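Local structure of putative uncharacterized protein (5T8V) at residues M76-P79 with L80-I84; I346-S349 with E350-A354; F385-N388 with R389-S393; N791-D794 with K795-A799. The protein is the C-terminal fragment of the cohesin loader Scc2, a HEAT-repeat protein that probably binds chromatin and helps load cohesin onto it. One frame throughout, in Å; residues are numbered along the deposited sequence.

Contact 1 of 4, residues M76-P79 with L80-I84; sequences MTVP and LDDLI
With CG1 of V78 trans to its backbone N (chi1 170°), this methyl is turned to L83, and D82 takes chi1 65°, which brings its carboxylate back beside the ring of P79. The first pairing is apolar: V78 CG1 lies 3.6 Å from L83 CD1 and 3.7 Å from L83 CG, and the two side chains meet at about a right angle, one methyl of the valine set against the end of the leucine. The second is polar against carbon: D82 OD2 rests beside the proline ring, 3.4 Å from P79 CB and 3.5 Å from P79 CG. In the backbone that follows, L80 O accepts from both L83 N, at 2.7 Å, and I84 N. The contact thus folds the incoming loop against the opening turn of a helix. V78 O is held by a hydrogen bond from R141 NH1, and L80 touches R141, E143 and L146 in loops. Helix 9-36 packs against V78, P79 and D82 through L20, K21, L24 and F28, so the entry to helix 81-96 meets both helix 9-36 and the loop carrying R141.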
loop_
_atom_site.group_PDB
_atom_site.type_symbol
_atom_site.label_atom_id
_atom_site.label_comp_id
_atom_site.label_asym_id
_atom_site.label_seq_id
_atom_site.Cartn_x
_atom_site.Cartn_y
_atom_site.Cartn_z
ATOM N N MET A 76 60.631 5.629 40.469
ATOM C CA MET A 76 61.707 4.654 40.606
ATOM C C MET A 76 62.660 5.016 41.737
ATOM O O MET A 76 63.320 4.132 42.295
ATOM C CB MET A 76 62.476 4.550 39.290
ATOM C CG MET A 76 63.142 5.854 38.865
ATOM S SD MET A 76 63.583 5.882 37.119
ATOM C CE MET A 76 61.962 5.946 36.355
ATOM N N THR A 77 62.750 6.300 42.087
ATOM C CA THR A 77 63.702 6.744 43.099
ATOM C C THR A 77 63.194 6.532 44.518
ATOM O O THR A 77 64.002 6.531 45.454
ATOM C CB THR A 77 64.034 8.223 42.891
ATOM O OG1 THR A 77 64.294 8.466 41.503
ATOM C CG2 THR A 77 65.261 8.623 43.706
ATOM N N VAL A 78 61.888 6.357 44.702
ATOM C CA VAL A 78 61.313 6.123 46.024
ATOM C C VAL A 78 62.032 4.942 46.668
ATOM O O VAL A 78 62.142 3.878 46.041
ATOM C CB VAL A 78 59.799 5.870 45.940
ATOM C CG1 VAL A 78 59.247 5.387 47.286
ATOM C CG2 VAL A 78 59.083 7.136 45.501
ATOM N N PRO A 79 62.529 5.068 47.897
ATOM C CA PRO A 79 63.209 3.933 48.531
ATOM C C PRO A 79 62.332 2.692 48.536
ATOM O O PRO A 79 61.177 2.723 48.963
ATOM C CB PRO A 79 63.489 4.439 49.950
ATOM C CG PRO A 79 63.542 5.916 49.819
ATOM C CD PRO A 79 62.554 6.269 48.747
ATOM N N LEU A 80 62.893 1.587 48.044
ATOM C CA LEU A 80 62.162 0.325 48.023
ATOM C C LEU A 80 61.767 -0.105 49.430
ATOM O O LEU A 80 60.597 -0.404 49.695
ATOM C CB LEU A 80 63.016 -0.754 47.356
ATOM C CG LEU A 80 62.488 -2.190 47.411
ATOM C CD1 LEU A 80 61.286 -2.355 46.495
ATOM C CD2 LEU A 80 63.592 -3.172 47.061
ATOM N N ASP A 81 62.736 -0.131 50.351
ATOM C CA ASP A 81 62.516 -0.736 51.662
ATOM C C ASP A 81 61.301 -0.160 52.378
ATOM O O ASP A 81 60.639 -0.876 53.138
ATOM C CB ASP A 81 63.766 -0.566 52.529
ATOM C CG ASP A 81 64.657 -1.796 52.518
ATOM O OD1 ASP A 81 64.559 -2.598 51.566
ATOM O OD2 ASP A 81 65.459 -1.957 53.463
ATOM N N ASP A 82 60.986 1.116 52.158
ATOM C CA ASP A 82 59.844 1.736 52.816
ATOM C C ASP A 82 58.595 1.754 51.936
ATOM O O ASP A 82 57.597 2.379 52.309
ATOM C CB ASP A 82 60.199 3.152 53.289
ATOM C CG ASP A 82 60.505 4.107 52.151
ATOM O OD1 ASP A 82 59.994 3.907 51.030
ATOM O OD2 ASP A 82 61.256 5.077 52.391
ATOM N N LEU A 83 58.630 1.089 50.781
ATOM C CA LEU A 83 57.412 0.797 50.032
ATOM C C LEU A 83 56.838 -0.560 50.418
ATOM O O LEU A 83 55.613 -0.728 50.453
ATOM C CB LEU A 83 57.685 0.834 48.525
ATOM C CG LEU A 83 57.558 2.194 47.831
ATOM C CD1 LEU A 83 58.071 2.110 46.402
ATOM C CD2 LEU A 83 56.118 2.681 47.839
ATOM N N ILE A 84 57.707 -1.532 50.706
ATOM C CA ILE A 84 57.248 -2.798 51.267
ATOM C C ILE A 84 56.497 -2.553 52.567
ATOM O O ILE A 84 55.520 -3.244 52.878
ATOM C CB ILE A 84 58.440 -3.753 51.475
ATOM C CG1 ILE A 84 58.993 -4.217 50.127
ATOM C CG2 ILE A 84 58.036 -4.968 52.314
ATOM C CD1 ILE A 84 60.389 -3.721 49.842
#

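Contact 2 of 4, residues I346-S349 with E350-A354; sequences IIQS and EAQGA
I346 and Q352 meet through a weak hydrogen bond: Q352 NE2 gives to I346 O over 3.1 Å, at an N-H...O angle of 134°. The glutamine reaches back this far because its chain is extended along its length, and the same NE2 has a second partner in Q356 OE1. Next along the chain, I347 is buried and lies obliquely against the glutamine: its CG1 is 3.8 Å from Q352 NE2, while its CG2 methyl, on the other branch, sits 3.8 Å from G353 N. Y567 of helix 556-574 and T359 and D363 of helix 357-391 also touch I347. Past Q348, S349 occupies the N-cap of helix 350-355. Its OG, placed by a chi1 of 57° between the backbone N and the carbonyl carbon, accepts from Q352 N over 3.3 Å, with an N-H...O angle of 148°. S349 O takes a weak bond from G353 N at 3.4 Å. Its neighbour E350 turns away, and its OE2 forms a salt bridge with R568. Chemically, the serine hydroxyl caps an amide of the first turn, as an N-cap does, and the glutamine amide gives the preceding loop a further, weaker tie, so that backbone and side-chain polar groups together tie the incoming loop to the first turn.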
loop_
_atom_site.group_PDB
_atom_site.type_symbol
_atom_site.label_atom_id
_atom_site.label_comp_id
_atom_site.label_asym_id
_atom_site.label_seq_id
_atom_site.Cartn_x
_atom_site.Cartn_y
_atom_site.Cartn_z
ATOM N N ILE A 346 58.112 3.217 5.160
ATOM C CA ILE A 346 59.097 3.611 4.163
ATOM C C ILE A 346 59.284 5.127 4.199
ATOM O O ILE A 346 60.334 5.640 3.807
ATOM C CB ILE A 346 58.687 3.128 2.749
ATOM C CG1 ILE A 346 58.662 1.596 2.681
ATOM C CG2 ILE A 346 59.648 3.661 1.687
ATOM C CD1 ILE A 346 57.395 0.954 3.229
ATOM N N ILE A 347 58.265 5.840 4.679
ATOM C CA ILE A 347 58.279 7.296 4.756
ATOM C C ILE A 347 58.420 7.708 6.213
ATOM O O ILE A 347 57.878 7.052 7.111
ATOM C CB ILE A 347 57.004 7.909 4.140
ATOM C CG1 ILE A 347 56.938 7.621 2.639
ATOM C CG2 ILE A 347 56.953 9.416 4.381
ATOM C CD1 ILE A 347 56.343 6.278 2.294
ATOM N N GLN A 348 59.155 8.800 6.445
ATOM C CA GLN A 348 59.249 9.387 7.777
ATOM C C GLN A 348 59.144 10.907 7.741
ATOM O O GLN A 348 59.391 11.553 8.768
ATOM C CB GLN A 348 60.559 8.977 8.466
ATOM C CG GLN A 348 60.653 7.495 8.809
ATOM C CD GLN A 348 61.058 6.637 7.626
ATOM O OE1 GLN A 348 61.375 7.148 6.551
ATOM N NE2 GLN A 348 61.047 5.323 7.819
ATOM N N SER A 349 58.785 11.497 6.602
ATOM C CA SER A 349 58.683 12.942 6.464
ATOM C C SER A 349 57.439 13.278 5.659
ATOM O O SER A 349 57.083 12.556 4.724
ATOM C CB SER A 349 59.928 13.524 5.781
ATOM O OG SER A 349 60.139 12.925 4.513
ATOM N N GLU A 350 56.779 14.379 6.025
ATOM C CA GLU A 350 55.559 14.769 5.325
ATOM C C GLU A 350 55.831 15.092 3.863
ATOM O O GLU A 350 54.937 14.955 3.022
ATOM C CB GLU A 350 54.911 15.967 6.018
ATOM C CG GLU A 350 53.718 16.537 5.260
ATOM C CD GLU A 350 52.853 17.442 6.115
ATOM O OE1 GLU A 350 52.957 17.375 7.359
ATOM O OE2 GLU A 350 52.066 18.225 5.541
ATOM N N ALA A 351 57.053 15.522 3.540
ATOM C CA ALA A 351 57.380 15.846 2.156
ATOM C C ALA A 351 57.593 14.588 1.326
ATOM O O ALA A 351 57.133 14.512 0.182
ATOM C CB ALA A 351 58.622 16.735 2.103
ATOM N N GLN A 352 58.283 13.591 1.884
ATOM C CA GLN A 352 58.513 12.350 1.155
ATOM C C GLN A 352 57.210 11.641 0.817
ATOM O O GLN A 352 57.174 10.857 -0.138
ATOM C CB GLN A 352 59.418 11.423 1.971
ATOM C CG GLN A 352 59.840 10.154 1.238
ATOM C CD GLN A 352 60.568 9.172 2.138
ATOM O OE1 GLN A 352 61.091 9.542 3.189
ATOM N NE2 GLN A 352 60.597 7.908 1.730
ATOM N N GLY A 353 56.140 11.900 1.572
ATOM C CA GLY A 353 54.865 11.268 1.288
ATOM C C GLY A 353 54.106 11.919 0.155
ATOM O O GLY A 353 53.285 11.267 -0.496
ATOM N N ALA A 354 54.358 13.205 -0.099
ATOM C CA ALA A 354 53.679 13.885 -1.195
ATOM C C ALA A 354 54.236 13.461 -2.548
ATOM O O ALA A 354 53.497 13.436 -3.539
ATOM C CB ALA A 354 53.792 15.399 -1.024
#

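Contact 3 of 4, residues F385-N388 with R389-S393; sequences FIVN and RALNS
F385 to N392 close the last turns of helix 357-391 with i to i+4 bonds, of which R389 N to F385 O is nearly straight (173°, 3.0 Å) and N392 N to N388 O ends the series at 2.8 Å. N388 O also takes a weak bond from L391 N, and N392 is the first residue to leave helical torsions. On one flank F385 and R389 run side by side, with the arginine CD 3.5 Å from F385 CZ. Ring and guanidinium planes are only 16° apart, but the aliphatic CD makes the near contact. A chi1 of 63° brings the arginine CG close to F385 O, and its NH2 goes on to a salt bridge with E284. On a different flank V387 CG1 approaches L391 CD1 at 4.1 Å, both side chains packing on M451 of helix 446-474. At the exit N392 ND2 donates to N388 OD1 over 2.8 Å, the acceptor lying near the plane of the N392 amide, although N392 is poorly ordered. The chemistry changes round the helix: apolar contacts where V387 and L391 meet M451, a charged group directed to E284, and an amide pair that, as modelled, adds a side-chain bond beside the last i to i+4 one.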
loop_
_atom_site.group_PDB
_atom_site.type_symbol
_atom_site.label_atom_id
_atom_site.label_comp_id
_atom_site.label_asym_id
_atom_site.label_seq_id
_atom_site.Cartn_x
_atom_site.Cartn_y
_atom_site.Cartn_z
ATOM N N PHE A 385 24.631 -12.359 16.744
ATOM C CA PHE A 385 23.970 -12.873 17.938
ATOM C C PHE A 385 22.501 -12.458 17.976
ATOM O O PHE A 385 21.601 -13.310 18.051
ATOM C CB PHE A 385 24.699 -12.398 19.194
ATOM C CG PHE A 385 24.218 -13.061 20.448
ATOM C CD1 PHE A 385 24.597 -14.359 20.745
ATOM C CD2 PHE A 385 23.381 -12.394 21.326
ATOM C CE1 PHE A 385 24.151 -14.979 21.896
ATOM C CE2 PHE A 385 22.936 -13.009 22.481
ATOM C CZ PHE A 385 23.322 -14.303 22.764
ATOM N N ILE A 386 22.232 -11.150 17.904
ATOM C CA ILE A 386 20.876 -10.676 18.172
ATOM C C ILE A 386 19.912 -11.121 17.077
ATOM O O ILE A 386 18.759 -11.465 17.360
ATOM C CB ILE A 386 20.851 -9.149 18.371
ATOM C CG1 ILE A 386 21.434 -8.412 17.161
ATOM C CG2 ILE A 386 21.592 -8.779 19.657
ATOM C CD1 ILE A 386 21.242 -6.894 17.225
ATOM N N VAL A 387 20.351 -11.125 15.817
ATOM C CA VAL A 387 19.485 -11.641 14.758
ATOM C C VAL A 387 19.275 -13.137 14.940
ATOM O O VAL A 387 18.143 -13.639 14.891
ATOM C CB VAL A 387 20.071 -11.325 13.368
ATOM C CG1 VAL A 387 19.194 -11.926 12.269
ATOM C CG2 VAL A 387 20.199 -9.822 13.173
ATOM N N ASN A 388 20.368 -13.869 15.160
ATOM C CA ASN A 388 20.286 -15.311 15.347
ATOM C C ASN A 388 19.203 -15.674 16.352
ATOM O O ASN A 388 18.275 -16.426 16.038
ATOM C CB ASN A 388 21.632 -15.862 15.806
ATOM C CG ASN A 388 21.543 -17.313 16.228
ATOM O OD1 ASN A 388 20.964 -18.142 15.523
ATOM N ND2 ASN A 388 22.093 -17.623 17.398
ATOM N N ARG A 389 19.303 -15.152 17.574
ATOM C CA ARG A 389 18.311 -15.535 18.570
ATOM C C ARG A 389 17.021 -14.733 18.462
ATOM O O ARG A 389 16.067 -15.026 19.190
ATOM C CB ARG A 389 18.892 -15.424 19.978
ATOM C CG ARG A 389 19.293 -14.042 20.408
ATOM C CD ARG A 389 19.968 -14.093 21.772
ATOM N NE ARG A 389 19.143 -14.761 22.782
ATOM C CZ ARG A 389 19.200 -16.059 23.075
ATOM N NH1 ARG A 389 20.044 -16.863 22.440
ATOM N NH2 ARG A 389 18.403 -16.559 24.011
ATOM N N ALA A 390 16.961 -13.740 17.573
ATOM C CA ALA A 390 15.670 -13.171 17.206
ATOM C C ALA A 390 14.877 -14.141 16.346
ATOM O O ALA A 390 13.644 -14.183 16.434
ATOM C CB ALA A 390 15.858 -11.845 16.467
ATOM N N LEU A 391 15.563 -14.939 15.525
ATOM C CA LEU A 391 14.906 -15.896 14.641
ATOM C C LEU A 391 14.835 -17.292 15.249
ATOM O O LEU A 391 13.744 -17.833 15.451
ATOM C CB LEU A 391 15.638 -15.952 13.294
ATOM C CG LEU A 391 15.729 -14.644 12.513
ATOM C CD1 LEU A 391 16.497 -14.873 11.226
ATOM C CD2 LEU A 391 14.344 -14.080 12.223
ATOM N N ASN A 392 15.984 -17.889 15.545
ATOM C CA ASN A 392 16.049 -19.289 15.963
ATOM C C ASN A 392 15.706 -19.493 17.435
ATOM O O ASN A 392 16.295 -20.350 18.098
ATOM C CB ASN A 392 17.441 -19.829 15.648
ATOM C CG ASN A 392 17.793 -19.705 14.175
ATOM O OD1 ASN A 392 16.964 -19.965 13.302
ATOM N ND2 ASN A 392 19.027 -19.295 13.893
ATOM N N SER A 393 14.755 -18.730 17.967
ATOM C CA SER A 393 14.328 -18.890 19.352
ATOM C C SER A 393 13.102 -19.793 19.436
ATOM O O SER A 393 13.211 -20.978 19.752
ATOM C CB SER A 393 14.022 -17.529 19.978
ATOM O OG SER A 393 12.976 -16.873 19.283
#

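Contact 4 of 4, residues N791-D794 with K795-A799; sequences NVLD and KVLQA
D794 and K795 form the salt bridge here, D794 OD2 standing 3.4 Å from K795 NZ, the two side chains lying alongside each other and pointing the same way. The lysine can turn back to its neighbour because its chain bends at chi2 (-72°) and again at chi4. K795 NZ also donates to Q798 OE1, at 2.7 Å, coming in well above the plane of that carbonyl. The Q798 amide in turn lies near the carboxylate, its CD 3.8 Å from D794 OD1, with the two planes 61° apart. Backbone hydrogen bonds run through the helix from N791 onward: K795 N to N791 O, V796 N to V792 O, L797 N to L793 O and Q798 N to D794 O, the last at 2.9 Å. The apolar contacts are looser and come from L793, whose CD1 reaches L797 CG at 4.2 Å and V796 CB at 4.4 Å. Helix 839-852 covers this side, I848 against L793 and A852 against L797, while V737 touches V792 and V796 and F757 touches L797. D794, itself buried, is also touched by K851 and A852 of that helix. One ammonium group thus links a carboxylate and an amide on the same side of the helix, and its positive charge probably helps to compensate the buried D794, while L793 and L797 give apolar contacts to the same helix 839-852 that D794 touches.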
loop_
_atom_site.group_PDB
_atom_site.type_symbol
_atom_site.label_atom_id
_atom_site.label_comp_id
_atom_site.label_asym_id
_atom_site.label_seq_id
_atom_site.Cartn_x
_atom_site.Cartn_y
_atom_site.Cartn_z
ATOM N N ASN A 791 -29.436 11.065 -18.344
ATOM C CA ASN A 791 -30.453 10.362 -17.569
ATOM C C ASN A 791 -30.059 10.278 -16.100
ATOM O O ASN A 791 -30.905 10.422 -15.204
ATOM C CB ASN A 791 -30.665 8.964 -18.153
ATOM C CG ASN A 791 -31.618 8.123 -17.329
ATOM O OD1 ASN A 791 -31.202 7.410 -16.414
ATOM N ND2 ASN A 791 -32.904 8.196 -17.652
ATOM N N VAL A 792 -28.771 10.069 -15.832
ATOM C CA VAL A 792 -28.320 9.872 -14.458
ATOM C C VAL A 792 -28.549 11.138 -13.644
ATOM O O VAL A 792 -29.182 11.107 -12.584
ATOM C CB VAL A 792 -26.842 9.446 -14.428
ATOM C CG1 VAL A 792 -26.480 8.952 -13.050
ATOM C CG2 VAL A 792 -26.555 8.359 -15.466
ATOM N N LEU A 793 -28.036 12.272 -14.129
ATOM C CA LEU A 793 -28.255 13.538 -13.435
ATOM C C LEU A 793 -29.742 13.819 -13.265
ATOM O O LEU A 793 -30.168 14.355 -12.235
ATOM C CB LEU A 793 -27.576 14.680 -14.193
ATOM C CG LEU A 793 -27.867 16.100 -13.695
ATOM C CD1 LEU A 793 -27.652 16.222 -12.195
ATOM C CD2 LEU A 793 -26.991 17.107 -14.422
ATOM N N ASP A 794 -30.550 13.464 -14.266
ATOM C CA ASP A 794 -31.995 13.602 -14.128
ATOM C C ASP A 794 -32.492 12.859 -12.894
ATOM O O ASP A 794 -33.207 13.425 -12.058
ATOM C CB ASP A 794 -32.693 13.088 -15.388
ATOM C CG ASP A 794 -34.202 13.054 -15.246
ATOM O OD1 ASP A 794 -34.749 13.890 -14.498
ATOM O OD2 ASP A 794 -34.840 12.189 -15.883
ATOM N N LYS A 795 -32.109 11.588 -12.755
ATOM C CA LYS A 795 -32.562 10.820 -11.601
ATOM C C LYS A 795 -31.946 11.307 -10.294
ATOM O O LYS A 795 -32.527 11.074 -9.229
ATOM C CB LYS A 795 -32.262 9.335 -11.810
ATOM C CG LYS A 795 -33.210 8.662 -12.795
ATOM C CD LYS A 795 -34.611 8.484 -12.206
ATOM C CE LYS A 795 -35.669 8.355 -13.293
ATOM N NZ LYS A 795 -35.944 9.656 -13.974
ATOM N N VAL A 796 -30.793 11.976 -10.342
ATOM C CA VAL A 796 -30.254 12.603 -9.138
ATOM C C VAL A 796 -31.138 13.769 -8.715
ATOM O O VAL A 796 -31.495 13.907 -7.539
ATOM C CB VAL A 796 -28.800 13.056 -9.367
ATOM C CG1 VAL A 796 -28.253 13.763 -8.128
ATOM C CG2 VAL A 796 -27.918 11.871 -9.721
ATOM N N LEU A 797 -31.502 14.627 -9.671
ATOM C CA LEU A 797 -32.365 15.761 -9.359
ATOM C C LEU A 797 -33.732 15.299 -8.871
ATOM O O LEU A 797 -34.322 15.921 -7.980
ATOM C CB LEU A 797 -32.513 16.662 -10.586
ATOM C CG LEU A 797 -31.389 17.671 -10.826
ATOM C CD1 LEU A 797 -31.518 18.288 -12.208
ATOM C CD2 LEU A 797 -31.400 18.756 -9.758
ATOM N N GLN A 798 -34.256 14.213 -9.443
ATOM C CA GLN A 798 -35.557 13.718 -9.002
ATOM C C GLN A 798 -35.462 13.065 -7.628
ATOM O O GLN A 798 -36.342 13.260 -6.782
ATOM C CB GLN A 798 -36.125 12.743 -10.031
ATOM C CG GLN A 798 -36.854 13.434 -11.170
ATOM C CD GLN A 798 -37.375 12.464 -12.206
ATOM O OE1 GLN A 798 -37.075 11.270 -12.165
ATOM N NE2 GLN A 798 -38.164 12.972 -13.146
ATOM N N ALA A 799 -34.404 12.291 -7.384
ATOM C CA ALA A 799 -34.181 11.727 -6.059
ATOM C C ALA A 799 -33.835 12.789 -5.025
ATOM O O ALA A 799 -33.851 12.491 -3.825
ATOM C CB ALA A 799 -33.064 10.683 -6.112
#

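In the fold
The four contacts follow one another along the chain and none touches another, in keeping with a long, largely helical molecule. Contact 1 lies near the N-terminal end, its centre about 46 Å from that of contact 2 and 56 Å from that of contact 3. Contacts 2 and 3 are joined most directly: contact 2 lies at the N-terminal end of helix 350-355, which is followed by helix 357-391, at whose end contact 3 lies, with centres 49 Å apart. Contact 4 lies across the chain's centre from the other three, centre to centre about 111 Å from contact 1 and about 63 Å from contact 3, in the part of the chain related to PDS5.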